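Local atomic coordinates of minor fimbrium tip subunit Mfa3 (Porphyromonas gingivalis ATCC 33277, PDB entry 5NF4), a protein that forms part of the tip of the minor fimbriae, filamentous pili that mediate biofilm formation and adhesion to host cells and to other oral bacteria. Residues Val41-Val45 and Ile176-Phe182; Arg68-Leu72 and Phe115-Ile119; Val85-Ser90 and Phe102-Leu106; Met139-Leu145 and Val220-Val225; Gln193-Lys198 and Val320-Arg324. All blocks are in the same frame, centred on the assembly; numbering follows the deposited sequence.

The five contacts illustrate how contacts distributed along an elongated beta-rich subunit join strands distant in sequence. Contacts 1, 2 and 3 lie on the same side of the chain's centre. Strands 41-49 and 99-106 are neighbours, so the centres of contacts 1 and 3 are only about 10 Å apart, and Leu72 O of contact 2 receives the backbone N-H of Ser90 from contact 3. Strand 180-205 runs from contact 1 to contact 5, whose centres are about 31 Å apart. Contact 4 touches both contact 2 and contact 5, its centre about 15 and 12 Å from theirs: Tyr222 packs on Ile119 and on Val195, while Arg223 O meets Arg322 NH1. Contact 1 alone involves the propeptide.

Contact 1 of 5, residues Val41-Val45 and Ile176-Phe182; sequences VYLLV and ITQPLPF
Tyr42 O accepts the backbone N-H of Leu180 at 2.7 Å between Tyr42 O and Leu180 N, the first rung of a short parallel beta ladder. The ladder continues as Leu44 N donates to Leu180 O (2.8 Å), and Phe182 N donates to Leu44 O with an N-H...O angle of 171°. Leu44 is thus bracketed by Leu180 and Phe182, the usual parallel pattern, while Leu43 turns its own backbone bond to Val104 on strand 99-106. Strand 41-49 therefore runs between two neighbours. Residues 41-45 belong to the propeptide, and their place here is consistent with the fimbrillin model in which removing this strand opens a groove for another subunit. Side chains extend the grip on both sides of the ladder. Pro179 sets its CG against Leu44 CB (3.7 Å) while its CB lies close to Tyr42 O. Phe182, with CG anti to the backbone N (chi1 177°), stacks on Phe113 and meets Leu43 CD1 through its CD1 at 3.9 Å. At the other end the turn before the strand folds over the Tyr42 ring, and Ile176 N lies above the ring centre, 3.7 Å from its plane.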
# COMPACT_ATOMS: atom_id res chain seq x y z
N VAL A 41 -7.12 30.12 12.56
CA VAL A 41 -5.86 29.43 12.48
C VAL A 41 -5.42 29.38 11.01
O VAL A 41 -6.22 29.04 10.14
CB VAL A 41 -5.97 27.98 13.01
CG1 VAL A 41 -4.58 27.35 13.17
CG2 VAL A 41 -6.76 27.93 14.31
N TYR A 42 -4.17 29.71 10.76
CA TYR A 42 -3.53 29.44 9.47
C TYR A 42 -2.51 28.36 9.69
O TYR A 42 -1.58 28.52 10.48
CB TYR A 42 -2.89 30.69 8.89
CG TYR A 42 -3.88 31.78 8.63
CD1 TYR A 42 -4.33 32.60 9.65
CD2 TYR A 42 -4.39 31.98 7.35
CE1 TYR A 42 -5.25 33.59 9.40
CE2 TYR A 42 -5.31 32.96 7.10
CZ TYR A 42 -5.74 33.77 8.12
OH TYR A 42 -6.66 34.74 7.84
N LEU A 43 -2.69 27.26 8.96
CA LEU A 43 -1.88 26.06 9.06
C LEU A 43 -1.08 25.87 7.80
O LEU A 43 -1.64 25.95 6.72
CB LEU A 43 -2.74 24.80 9.25
CG LEU A 43 -3.31 24.41 10.58
CD1 LEU A 43 -3.90 23.01 10.44
CD2 LEU A 43 -2.23 24.47 11.62
N LEU A 44 0.20 25.57 7.96
CA LEU A 44 1.06 25.15 6.87
C LEU A 44 1.13 23.64 6.83
O LEU A 44 1.63 23.01 7.76
CB LEU A 44 2.46 25.73 7.02
CG LEU A 44 3.38 25.48 5.83
CD1 LEU A 44 2.87 26.18 4.59
CD2 LEU A 44 4.79 25.93 6.15
N VAL A 45 0.60 23.06 5.75
CA VAL A 45 0.51 21.61 5.60
C VAL A 45 1.64 21.21 4.67
O VAL A 45 1.79 21.80 3.59
CB VAL A 45 -0.87 21.19 5.05
CG1 VAL A 45 -0.90 19.68 4.70
CG2 VAL A 45 -1.96 21.48 6.06
N ILE A 176 -1.63 34.51 7.26
CA ILE A 176 -1.68 33.90 5.92
C ILE A 176 -0.24 33.79 5.36
O ILE A 176 0.07 32.85 4.62
CB ILE A 176 -2.59 34.70 4.96
CG1 ILE A 176 -2.66 34.04 3.57
CG2 ILE A 176 -2.11 36.14 4.84
CD1 ILE A 176 -3.11 32.57 3.56
N THR A 177 0.62 34.72 5.76
CA THR A 177 2.01 34.73 5.30
C THR A 177 2.96 34.04 6.28
O THR A 177 4.06 33.62 5.90
CB THR A 177 2.52 36.17 5.05
OG1 THR A 177 2.23 37.00 6.19
CG2 THR A 177 1.85 36.75 3.81
N GLN A 178 2.55 33.92 7.54
CA GLN A 178 3.32 33.22 8.56
C GLN A 178 2.46 32.19 9.30
O GLN A 178 2.13 32.38 10.49
CB GLN A 178 3.90 34.22 9.57
CG GLN A 178 4.94 35.14 8.98
CD GLN A 178 6.21 34.41 8.61
OE1 GLN A 178 6.92 33.91 9.48
NE2 GLN A 178 6.50 34.34 7.32
N PRO A 179 2.08 31.11 8.62
CA PRO A 179 1.18 30.12 9.22
C PRO A 179 1.87 29.23 10.25
O PRO A 179 3.09 29.13 10.29
CB PRO A 179 0.71 29.28 8.03
CG PRO A 179 1.82 29.42 7.03
CD PRO A 179 2.37 30.80 7.20
N LEU A 180 1.07 28.61 11.10
CA LEU A 180 1.59 27.62 12.04
C LEU A 180 1.81 26.27 11.32
O LEU A 180 0.91 25.80 10.65
CB LEU A 180 0.60 27.42 13.20
CG LEU A 180 0.19 28.69 13.94
CD1 LEU A 180 -0.94 28.39 14.92
CD2 LEU A 180 1.38 29.28 14.65
N PRO A 181 3.00 25.66 11.47
CA PRO A 181 3.19 24.34 10.86
C PRO A 181 2.26 23.31 11.46
O PRO A 181 2.14 23.18 12.68
CB PRO A 181 4.66 24.00 11.17
CG PRO A 181 5.13 25.02 12.14
CD PRO A 181 4.25 26.21 12.02
N PHE A 182 1.56 22.60 10.59
CA PHE A 182 0.73 21.47 11.01
C PHE A 182 1.64 20.30 11.40
O PHE A 182 2.44 19.84 10.59
CB PHE A 182 -0.23 21.06 9.88
CG PHE A 182 -1.07 19.86 10.20
CD1 PHE A 182 -1.81 19.80 11.37
CD2 PHE A 182 -1.15 18.81 9.32
CE1 PHE A 182 -2.60 18.72 11.65
CE2 PHE A 182 -1.95 17.71 9.59
CZ PHE A 182 -2.66 17.65 10.75

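Contact 2 of 5, residues Arg68-Leu72 and Phe115-Ile119; sequences RVHSL and FVANI
Ala117 CB sits in a small apolar centre, with Val69 CG1 at 3.7 Å from Ala117 CB and Leu72 CD1 a little farther off. Leu72 reaches it with CG anti to the backbone N (chi1 178°), a torsion that also brings CD1 to the edge of the Phe115 ring. Leu192, on strand 180-205, also touches Val69, Leu72 and Phe115. Outward from this centre the backbones close on each other: Leu72 and Ala117 form a non-hydrogen-bonded antiparallel pair, and Asn118 N then donates to Ser71 O (3.1 Å). The polar edge belongs to the Asn118 side chain. Its ND2 gives a fairly straight bond to Arg68 O (3.0 Å, 164°), lying in the plane of both groups, and has a second acceptor in Phe159 O. Its OD1 takes the N-H of His70 at 2.8 Å between Asn118 OD1 and His70 N, in the carbonyl plane and on a lone pair, with a weak bond from Ser71 N besides. Bonds at both OD1 and ND2 fix which way round the amide lies and should restrain its rotation. The His70 ring offers OD1 its edge, while NE2 is bound to Asn155 O. Two waters join Ser71 OG to Ile119, one through N and one through O. Asn118, in the left-handed region, thus ends an antiparallel beta ladder, its amide continuing the pairing beyond strand 109-117 much as a peptide group would.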
# COMPACT_ATOMS: atom_id res chain seq x y z
N ARG A 68 5.22 9.37 -6.86
CA ARG A 68 4.61 10.59 -7.39
C ARG A 68 3.23 10.78 -6.82
O ARG A 68 2.44 9.85 -6.76
CB ARG A 68 4.55 10.55 -8.91
CG ARG A 68 5.82 11.00 -9.58
CD ARG A 68 5.71 11.00 -11.09
NE ARG A 68 7.02 11.16 -11.73
CZ ARG A 68 7.21 11.48 -13.00
NH1 ARG A 68 6.17 11.70 -13.81
NH2 ARG A 68 8.44 11.60 -13.47
N VAL A 69 2.97 12.01 -6.38
CA VAL A 69 1.66 12.39 -5.92
C VAL A 69 1.12 13.41 -6.90
O VAL A 69 1.49 14.58 -6.86
CB VAL A 69 1.70 12.99 -4.50
CG1 VAL A 69 0.28 13.26 -4.02
CG2 VAL A 69 2.43 12.05 -3.53
N HIS A 70 0.20 12.95 -7.75
CA HIS A 70 -0.38 13.73 -8.84
C HIS A 70 -1.53 14.62 -8.40
O HIS A 70 -1.75 15.69 -8.95
CB HIS A 70 -0.89 12.78 -9.92
CG HIS A 70 0.20 12.02 -10.60
ND1 HIS A 70 0.61 10.78 -10.16
CD2 HIS A 70 0.99 12.34 -11.65
CE1 HIS A 70 1.60 10.36 -10.94
NE2 HIS A 70 1.85 11.29 -11.85
N SER A 71 -2.28 14.14 -7.43
CA SER A 71 -3.34 14.92 -6.81
C SER A 71 -3.41 14.58 -5.34
O SER A 71 -3.07 13.48 -4.93
CB SER A 71 -4.69 14.67 -7.47
OG SER A 71 -5.14 13.36 -7.17
N LEU A 72 -3.87 15.53 -4.54
CA LEU A 72 -4.00 15.34 -3.12
C LEU A 72 -5.19 16.12 -2.58
O LEU A 72 -5.23 17.34 -2.69
CB LEU A 72 -2.72 15.81 -2.41
CG LEU A 72 -2.74 15.71 -0.88
CD1 LEU A 72 -2.82 14.25 -0.45
CD2 LEU A 72 -1.54 16.42 -0.28
N PHE A 115 -6.40 12.62 4.25
CA PHE A 115 -5.60 12.91 3.08
C PHE A 115 -5.75 11.73 2.11
O PHE A 115 -5.56 10.58 2.50
CB PHE A 115 -4.12 13.09 3.42
CG PHE A 115 -3.85 14.33 4.24
CD1 PHE A 115 -3.91 14.30 5.62
CD2 PHE A 115 -3.55 15.52 3.61
CE1 PHE A 115 -3.65 15.43 6.37
CE2 PHE A 115 -3.28 16.68 4.34
CZ PHE A 115 -3.34 16.63 5.72
N VAL A 116 -6.10 12.06 0.87
CA VAL A 116 -6.33 11.06 -0.18
C VAL A 116 -5.59 11.51 -1.44
O VAL A 116 -5.83 12.59 -1.94
CB VAL A 116 -7.85 10.89 -0.48
CG1 VAL A 116 -8.07 9.90 -1.59
CG2 VAL A 116 -8.57 10.37 0.78
N ALA A 117 -4.70 10.65 -1.98
CA ALA A 117 -3.90 11.02 -3.12
C ALA A 117 -4.13 10.07 -4.28
O ALA A 117 -4.43 8.90 -4.06
CB ALA A 117 -2.42 11.01 -2.77
N ASN A 118 -4.04 10.64 -5.49
CA ASN A 118 -4.10 9.87 -6.73
C ASN A 118 -5.39 9.07 -6.92
O ASN A 118 -5.40 8.03 -7.57
CB ASN A 118 -2.90 8.93 -6.76
CG ASN A 118 -1.59 9.69 -6.85
OD1 ASN A 118 -1.57 10.84 -7.28
ND2 ASN A 118 -0.48 9.02 -6.50
N ILE A 119 -6.48 9.58 -6.39
CA ILE A 119 -7.79 9.00 -6.62
C ILE A 119 -8.47 9.71 -7.80
O ILE A 119 -8.59 10.94 -7.82
CB ILE A 119 -8.64 9.09 -5.33
CG1 ILE A 119 -8.03 8.20 -4.24
CG2 ILE A 119 -10.10 8.72 -5.59
CD1 ILE A 119 -7.90 6.72 -4.62
O HOH W 1 -6.74 12.35 -4.81
O HOH W 2 -7.68 13.49 -8.44

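Contact 3 of 5, residues Val85-Ser90 and Phe102-Leu106; sequences VAEHFS and FTVKL
His88 and Phe102 supply the aromatic part of this contact, an offset (parallel-displaced) stack, faces together, with ring centroids 3.9 Å apart and planes only 5° from parallel. The two side chains run antiparallel to each other, which places Phe102 CD1 over the centre of the imidazole and His88 CD2 over the centre of the phenyl ring. Phe102 attains this by tucking CG between its backbone N and carbonyl carbon (chi1 59°). Ser90 OG approaches the same ring obliquely, at 3.8 Å from Phe102 CD2. No backbone bond joins the strands, whose axes pass 7.0 Å apart at 160°; they face each other through alternate side chains, as opposed layers do in a beta sandwich. Strand 84-91 pairs with 71-78, and strand 99-106 with 41-49. Apolar contacts fill the other end, where Ala86 CB meets Leu106 CB at 4.0 Å and also rests on Val104 CG2. Here Val85 and Ala86 both oppose Val76 in a classic beta bulge. The polar link is a water that donates to Val85 O and to Lys105 O, 2.6 Å from the latter.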
# COMPACT_ATOMS: atom_id res chain seq x y z
N VAL A 85 -14.91 21.24 8.30
CA VAL A 85 -14.42 22.58 8.67
C VAL A 85 -13.32 23.13 7.76
O VAL A 85 -12.95 24.30 7.87
CB VAL A 85 -13.94 22.61 10.12
CG1 VAL A 85 -15.10 22.30 11.07
CG2 VAL A 85 -12.78 21.66 10.35
N ALA A 86 -12.81 22.32 6.84
CA ALA A 86 -11.85 22.82 5.85
C ALA A 86 -11.64 21.74 4.80
O ALA A 86 -11.83 20.58 5.09
CB ALA A 86 -10.51 23.19 6.49
N GLU A 87 -11.24 22.14 3.61
CA GLU A 87 -10.83 21.16 2.61
C GLU A 87 -9.94 21.85 1.61
O GLU A 87 -9.95 23.09 1.46
CB GLU A 87 -12.04 20.50 1.95
CG GLU A 87 -12.86 21.37 1.06
CD GLU A 87 -14.11 20.65 0.52
OE1 GLU A 87 -14.29 19.45 0.81
OE2 GLU A 87 -14.90 21.29 -0.20
N HIS A 88 -9.11 21.05 0.95
CA HIS A 88 -8.14 21.59 0.02
C HIS A 88 -7.85 20.56 -1.05
O HIS A 88 -7.79 19.38 -0.75
CB HIS A 88 -6.84 21.96 0.73
CG HIS A 88 -5.85 22.61 -0.16
ND1 HIS A 88 -5.73 23.98 -0.25
CD2 HIS A 88 -4.98 22.10 -1.06
CE1 HIS A 88 -4.80 24.28 -1.13
NE2 HIS A 88 -4.35 23.15 -1.66
N PHE A 89 -7.64 21.03 -2.27
CA PHE A 89 -7.26 20.11 -3.34
C PHE A 89 -6.00 20.60 -4.05
O PHE A 89 -5.88 21.80 -4.39
CB PHE A 89 -8.42 19.92 -4.33
CG PHE A 89 -8.10 18.97 -5.42
CD1 PHE A 89 -8.14 17.62 -5.19
CD2 PHE A 89 -7.73 19.44 -6.67
CE1 PHE A 89 -7.84 16.70 -6.23
CE2 PHE A 89 -7.42 18.55 -7.71
CZ PHE A 89 -7.46 17.19 -7.47
N SER A 90 -5.03 19.71 -4.23
CA SER A 90 -3.79 20.06 -4.95
C SER A 90 -3.62 19.13 -6.13
O SER A 90 -4.00 17.98 -6.05
CB SER A 90 -2.56 19.93 -4.05
OG SER A 90 -2.74 20.52 -2.79
N PHE A 102 1.20 23.76 1.35
CA PHE A 102 0.18 24.78 1.15
C PHE A 102 -0.37 25.28 2.48
O PHE A 102 -0.27 24.60 3.50
CB PHE A 102 -0.97 24.22 0.29
CG PHE A 102 -1.65 23.01 0.86
CD1 PHE A 102 -2.72 23.11 1.76
CD2 PHE A 102 -1.25 21.73 0.49
CE1 PHE A 102 -3.36 21.98 2.27
CE2 PHE A 102 -1.87 20.61 1.00
CZ PHE A 102 -2.94 20.72 1.88
N THR A 103 -0.98 26.46 2.45
CA THR A 103 -1.57 27.05 3.65
C THR A 103 -3.10 26.93 3.63
O THR A 103 -3.71 27.15 2.61
CB THR A 103 -1.16 28.49 3.72
OG1 THR A 103 0.27 28.54 3.74
CG2 THR A 103 -1.72 29.14 4.98
N VAL A 104 -3.70 26.58 4.77
CA VAL A 104 -5.15 26.49 4.90
C VAL A 104 -5.60 27.35 6.10
O VAL A 104 -4.89 27.44 7.11
CB VAL A 104 -5.64 25.04 5.09
CG1 VAL A 104 -5.17 24.47 6.41
CG2 VAL A 104 -7.15 24.98 5.04
N LYS A 105 -6.76 27.97 5.98
CA LYS A 105 -7.37 28.75 7.08
C LYS A 105 -8.55 27.97 7.65
O LYS A 105 -9.34 27.41 6.90
CB LYS A 105 -7.82 30.10 6.56
CG LYS A 105 -8.53 30.98 7.58
CD LYS A 105 -8.96 32.28 6.91
CE LYS A 105 -10.20 32.87 7.54
NZ LYS A 105 -10.57 34.18 6.93
N LEU A 106 -8.66 27.87 8.97
CA LEU A 106 -9.80 27.18 9.57
C LEU A 106 -10.01 27.63 11.00
O LEU A 106 -9.19 28.31 11.55
CB LEU A 106 -9.65 25.65 9.53
CG LEU A 106 -8.66 24.99 10.50
CD1 LEU A 106 -8.89 23.49 10.64
CD2 LEU A 106 -7.21 25.29 10.07
O HOH W 3 -11.73 26.43 6.34

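Contact 4 of 5, residues Met139-Leu145 and Val220-Val225; sequences MQVFRDL and VHYRLV
Arg143 sets its CB over one face of the Tyr222 ring, 3.7 Å from the centroid and 19° off the normal in a CH-pi contact, while its CD passes beyond the rim beside Tyr222 OH. The pair belongs to a two-stranded antiparallel ribbon, 143-144 with 221-222, that follows helix 132-140; Arg143 and Tyr222 exchange both backbone bonds, Tyr222 N to Arg143 O measuring 2.8 Å. Beside them the His221 ring is sandwiched, with Phe142 CB over one face and Val220 CG1 over the other. Farther along, the Phe142 ring and the Arg223 guanidinium are nearly parallel, 10° apart, though displaced so that Phe142 CE1 meets Arg223 NE obliquely at 3.7 Å. Gln140 runs alongside Arg223 in the same direction, its CG over a guanidinium face. An extended chain lets Arg223 NE reach Gln140 O at 3.0 Å, while NH1 goes on to Pro226 O. Arg143 turns its own tip to Phe138, binding the carbonyl O through NH2. A water accepts from Arg143 NE and from Leu224 N, 3.0 Å from each.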
# COMPACT_ATOMS: atom_id res chain seq x y z
N MET A 139 -13.61 6.47 2.83
CA MET A 139 -12.35 5.80 3.11
C MET A 139 -12.45 4.25 3.12
O MET A 139 -11.47 3.57 2.84
CB MET A 139 -11.77 6.21 4.46
CG MET A 139 -11.44 7.68 4.56
SD MET A 139 -10.16 8.35 3.46
CE MET A 139 -8.73 7.78 4.34
N GLN A 140 -13.62 3.73 3.45
CA GLN A 140 -13.83 2.30 3.65
C GLN A 140 -14.25 1.60 2.37
O GLN A 140 -14.31 0.40 2.35
CB GLN A 140 -14.88 2.09 4.76
CG GLN A 140 -14.36 2.50 6.14
CD GLN A 140 -15.45 2.84 7.16
OE1 GLN A 140 -16.63 2.55 6.96
NE2 GLN A 140 -15.06 3.49 8.27
N VAL A 141 -14.53 2.35 1.31
CA VAL A 141 -14.96 1.72 0.04
C VAL A 141 -13.90 0.75 -0.49
O VAL A 141 -12.71 1.06 -0.48
CB VAL A 141 -15.27 2.81 -1.03
CG1 VAL A 141 -15.49 2.21 -2.44
CG2 VAL A 141 -16.51 3.61 -0.63
N PHE A 142 -14.36 -0.42 -0.96
CA PHE A 142 -13.48 -1.36 -1.69
C PHE A 142 -13.41 -0.88 -3.14
O PHE A 142 -14.41 -0.77 -3.84
CB PHE A 142 -14.02 -2.79 -1.52
CG PHE A 142 -14.13 -3.21 -0.10
CD1 PHE A 142 -12.99 -3.32 0.69
CD2 PHE A 142 -15.37 -3.47 0.46
CE1 PHE A 142 -13.09 -3.68 2.04
CE2 PHE A 142 -15.46 -3.85 1.79
CZ PHE A 142 -14.32 -3.94 2.58
N ARG A 143 -12.20 -0.57 -3.59
CA ARG A 143 -11.99 0.04 -4.91
C ARG A 143 -11.14 -0.91 -5.75
O ARG A 143 -10.11 -1.42 -5.28
CB ARG A 143 -11.28 1.41 -4.78
CG ARG A 143 -12.03 2.37 -3.82
CD ARG A 143 -11.35 3.73 -3.63
NE ARG A 143 -12.17 4.56 -2.72
CZ ARG A 143 -13.28 5.21 -3.08
NH1 ARG A 143 -13.67 5.25 -4.35
NH2 ARG A 143 -14.00 5.84 -2.18
N ASP A 144 -11.53 -1.12 -7.00
CA ASP A 144 -10.78 -2.07 -7.79
C ASP A 144 -9.49 -1.42 -8.28
O ASP A 144 -9.54 -0.34 -8.86
CB ASP A 144 -11.62 -2.57 -8.97
CG ASP A 144 -12.17 -1.45 -9.85
OD1 ASP A 144 -12.84 -0.52 -9.35
OD2 ASP A 144 -11.90 -1.54 -11.08
N LEU A 145 -8.35 -2.06 -7.99
CA LEU A 145 -7.05 -1.52 -8.40
C LEU A 145 -6.97 -1.42 -9.90
O LEU A 145 -7.32 -2.37 -10.61
CB LEU A 145 -5.91 -2.39 -7.85
CG LEU A 145 -4.50 -1.81 -7.98
CD1 LEU A 145 -4.33 -0.65 -6.91
CD2 LEU A 145 -3.46 -2.87 -7.76
N VAL A 220 -8.31 -8.03 -5.55
CA VAL A 220 -8.82 -7.15 -6.58
C VAL A 220 -8.89 -5.71 -6.08
O VAL A 220 -8.74 -4.77 -6.84
CB VAL A 220 -10.24 -7.59 -6.98
CG1 VAL A 220 -11.08 -6.49 -7.59
CG2 VAL A 220 -10.13 -8.72 -7.94
N HIS A 221 -9.20 -5.59 -4.80
CA HIS A 221 -9.53 -4.30 -4.21
C HIS A 221 -8.50 -3.72 -3.27
O HIS A 221 -7.91 -4.43 -2.44
CB HIS A 221 -10.80 -4.40 -3.40
CG HIS A 221 -12.02 -4.74 -4.20
ND1 HIS A 221 -12.59 -5.99 -4.17
CD2 HIS A 221 -12.76 -4.00 -5.06
CE1 HIS A 221 -13.65 -6.00 -4.96
NE2 HIS A 221 -13.77 -4.80 -5.52
N TYR A 222 -8.39 -2.40 -3.36
CA TYR A 222 -7.73 -1.64 -2.33
C TYR A 222 -8.76 -0.87 -1.51
O TYR A 222 -9.93 -0.72 -1.86
CB TYR A 222 -6.71 -0.70 -2.94
CG TYR A 222 -7.21 0.50 -3.69
CD1 TYR A 222 -7.45 1.72 -3.05
CD2 TYR A 222 -7.40 0.46 -5.05
CE1 TYR A 222 -7.90 2.81 -3.74
CE2 TYR A 222 -7.84 1.56 -5.76
CZ TYR A 222 -8.08 2.74 -5.08
OH TYR A 222 -8.51 3.84 -5.75
N ARG A 223 -8.27 -0.36 -0.39
CA ARG A 223 -9.08 0.40 0.53
C ARG A 223 -8.25 1.53 1.09
O ARG A 223 -7.07 1.33 1.36
CB ARG A 223 -9.57 -0.52 1.65
CG ARG A 223 -10.71 0.01 2.46
CD ARG A 223 -10.98 -0.88 3.70
NE ARG A 223 -12.36 -0.81 4.23
CZ ARG A 223 -12.72 -1.00 5.49
NH1 ARG A 223 -11.81 -1.20 6.43
NH2 ARG A 223 -14.01 -0.97 5.82
N LEU A 224 -8.85 2.69 1.28
CA LEU A 224 -8.07 3.86 1.72
C LEU A 224 -7.80 3.88 3.23
O LEU A 224 -7.02 4.73 3.72
CB LEU A 224 -8.77 5.15 1.31
CG LEU A 224 -8.79 5.38 -0.19
CD1 LEU A 224 -9.78 6.46 -0.52
CD2 LEU A 224 -7.38 5.71 -0.75
N VAL A 225 -8.44 2.98 3.96
CA VAL A 225 -8.03 2.71 5.35
C VAL A 225 -7.82 1.23 5.48
O VAL A 225 -8.35 0.44 4.70
CB VAL A 225 -9.07 3.17 6.38
CG1 VAL A 225 -9.05 4.64 6.50
CG2 VAL A 225 -10.47 2.65 6.02
O HOH W 4 -11.49 3.35 -0.08
O HOH W 5 -8.49 -4.82 -9.87

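Contact 5 of 5, residues Gln193-Lys198 and Val320-Arg324; sequences QRVVAK and VYRNR
Arg194 runs its extended side chain past a single oxygen, Asn323 OD1, and turns back to it at the last torsion. CB comes within 3.2 Å of Asn323 OD1. CG, anti to the carbonyl carbon (chi1 -59°), is carried past the same oxygen, and CD follows only slightly farther out. NE binds Glu66 O instead. At the tip the turn brings NH1 round to donate to Asn323 OD1 (2.9 Å), with the oxygen at the guanidinium edge and in its plane; amide and guanidinium are nearly coplanar, 20° apart. NH1 also reaches Ala50 O, and NH2 makes a salt bridge to Asp67. A weak bond from Arg194 N adds a second grip on OD1. Behind this, Asn323 N donates to Val196 O (2.8 Å). Ala197 CB packs on Val320 CG1, and Lys198 N donates to Arg324 O (3.0 Å). Asn323, in the left-handed region, is the third residue of a type II beta turn from Tyr321 to Arg324, which leads into strand 324-332 and its parallel pairing with strand 180-205.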
# COMPACT_ATOMS: atom_id res chain seq x y z
N GLN A 193 0.53 6.97 2.93
CA GLN A 193 0.82 5.53 2.78
C GLN A 193 0.20 5.02 1.52
O GLN A 193 -0.99 5.23 1.30
CB GLN A 193 0.29 4.74 3.97
CG GLN A 193 1.09 5.01 5.22
CD GLN A 193 0.39 4.52 6.47
OE1 GLN A 193 -0.69 3.93 6.40
NE2 GLN A 193 1.02 4.75 7.62
N ARG A 194 0.99 4.33 0.70
CA ARG A 194 0.43 3.67 -0.48
C ARG A 194 -0.53 2.57 -0.04
O ARG A 194 -0.34 1.98 1.03
CB ARG A 194 1.55 3.08 -1.36
CG ARG A 194 2.55 4.12 -1.85
CD ARG A 194 3.82 3.48 -2.36
NE ARG A 194 4.88 4.46 -2.64
CZ ARG A 194 5.77 4.88 -1.74
NH1 ARG A 194 5.74 4.43 -0.50
NH2 ARG A 194 6.68 5.77 -2.10
N VAL A 195 -1.53 2.28 -0.89
CA VAL A 195 -2.54 1.25 -0.61
C VAL A 195 -2.06 -0.14 -1.05
O VAL A 195 -2.73 -1.14 -0.77
CB VAL A 195 -3.90 1.58 -1.30
CG1 VAL A 195 -4.39 2.94 -0.80
CG2 VAL A 195 -3.77 1.55 -2.82
N VAL A 196 -0.91 -0.18 -1.74
CA VAL A 196 -0.34 -1.43 -2.24
C VAL A 196 0.96 -1.75 -1.51
O VAL A 196 1.57 -0.86 -0.89
CB VAL A 196 -0.05 -1.38 -3.78
CG1 VAL A 196 -1.36 -1.28 -4.59
CG2 VAL A 196 0.86 -0.24 -4.15
N ALA A 197 1.34 -3.02 -1.58
CA ALA A 197 2.66 -3.52 -1.19
C ALA A 197 3.52 -3.72 -2.45
O ALA A 197 2.98 -3.82 -3.54
CB ALA A 197 2.52 -4.85 -0.41
N LYS A 198 4.83 -3.76 -2.28
CA LYS A 198 5.76 -3.98 -3.38
C LYS A 198 6.37 -5.36 -3.24
O LYS A 198 6.91 -5.70 -2.18
CB LYS A 198 6.82 -2.89 -3.38
CG LYS A 198 7.92 -3.00 -4.43
CD LYS A 198 8.86 -1.80 -4.34
CE LYS A 198 9.97 -1.87 -5.37
NZ LYS A 198 10.74 -0.60 -5.42
N VAL A 320 -0.72 -9.53 3.70
CA VAL A 320 0.12 -8.60 2.98
C VAL A 320 -0.30 -7.19 3.41
O VAL A 320 -1.44 -6.82 3.19
CB VAL A 320 -0.06 -8.76 1.47
CG1 VAL A 320 0.71 -7.70 0.67
CG2 VAL A 320 0.34 -10.18 1.02
N TYR A 321 0.60 -6.42 4.00
CA TYR A 321 0.30 -5.09 4.51
C TYR A 321 0.61 -3.97 3.52
O TYR A 321 1.63 -4.01 2.82
CB TYR A 321 1.08 -4.86 5.80
CG TYR A 321 0.56 -5.65 6.98
CD1 TYR A 321 -0.56 -5.22 7.70
CD2 TYR A 321 1.17 -6.83 7.37
CE1 TYR A 321 -1.05 -5.95 8.76
CE2 TYR A 321 0.68 -7.57 8.44
CZ TYR A 321 -0.43 -7.12 9.13
OH TYR A 321 -0.91 -7.85 10.19
N ARG A 322 -0.23 -2.93 3.49
CA ARG A 322 0.05 -1.80 2.61
C ARG A 322 1.39 -1.15 2.90
O ARG A 322 1.84 -1.09 4.05
CB ARG A 322 -1.05 -0.75 2.73
CG ARG A 322 -1.07 -0.06 4.09
CD ARG A 322 -2.30 0.86 4.27
NE ARG A 322 -3.53 0.09 4.14
CZ ARG A 322 -4.59 0.45 3.43
NH1 ARG A 322 -4.63 1.64 2.82
NH2 ARG A 322 -5.62 -0.40 3.34
N ASN A 323 2.01 -0.63 1.85
CA ASN A 323 3.18 0.21 1.94
C ASN A 323 4.38 -0.50 2.57
O ASN A 323 5.28 0.13 3.11
CB ASN A 323 2.85 1.49 2.72
CG ASN A 323 3.63 2.71 2.22
OD1 ASN A 323 3.71 2.97 1.02
ND2 ASN A 323 4.20 3.46 3.14
N ARG A 324 4.39 -1.83 2.45
CA ARG A 324 5.55 -2.59 2.87
C ARG A 324 6.21 -3.19 1.62
O ARG A 324 5.59 -3.31 0.56
CB ARG A 324 5.17 -3.71 3.84
CG ARG A 324 4.51 -3.19 5.14
CD ARG A 324 5.45 -2.39 6.03
NE ARG A 324 6.53 -3.17 6.65
CZ ARG A 324 6.36 -4.09 7.61
NH1 ARG A 324 5.15 -4.39 8.07
NH2 ARG A 324 7.42 -4.72 8.10
O HOH W 6 -3.25 4.05 2.81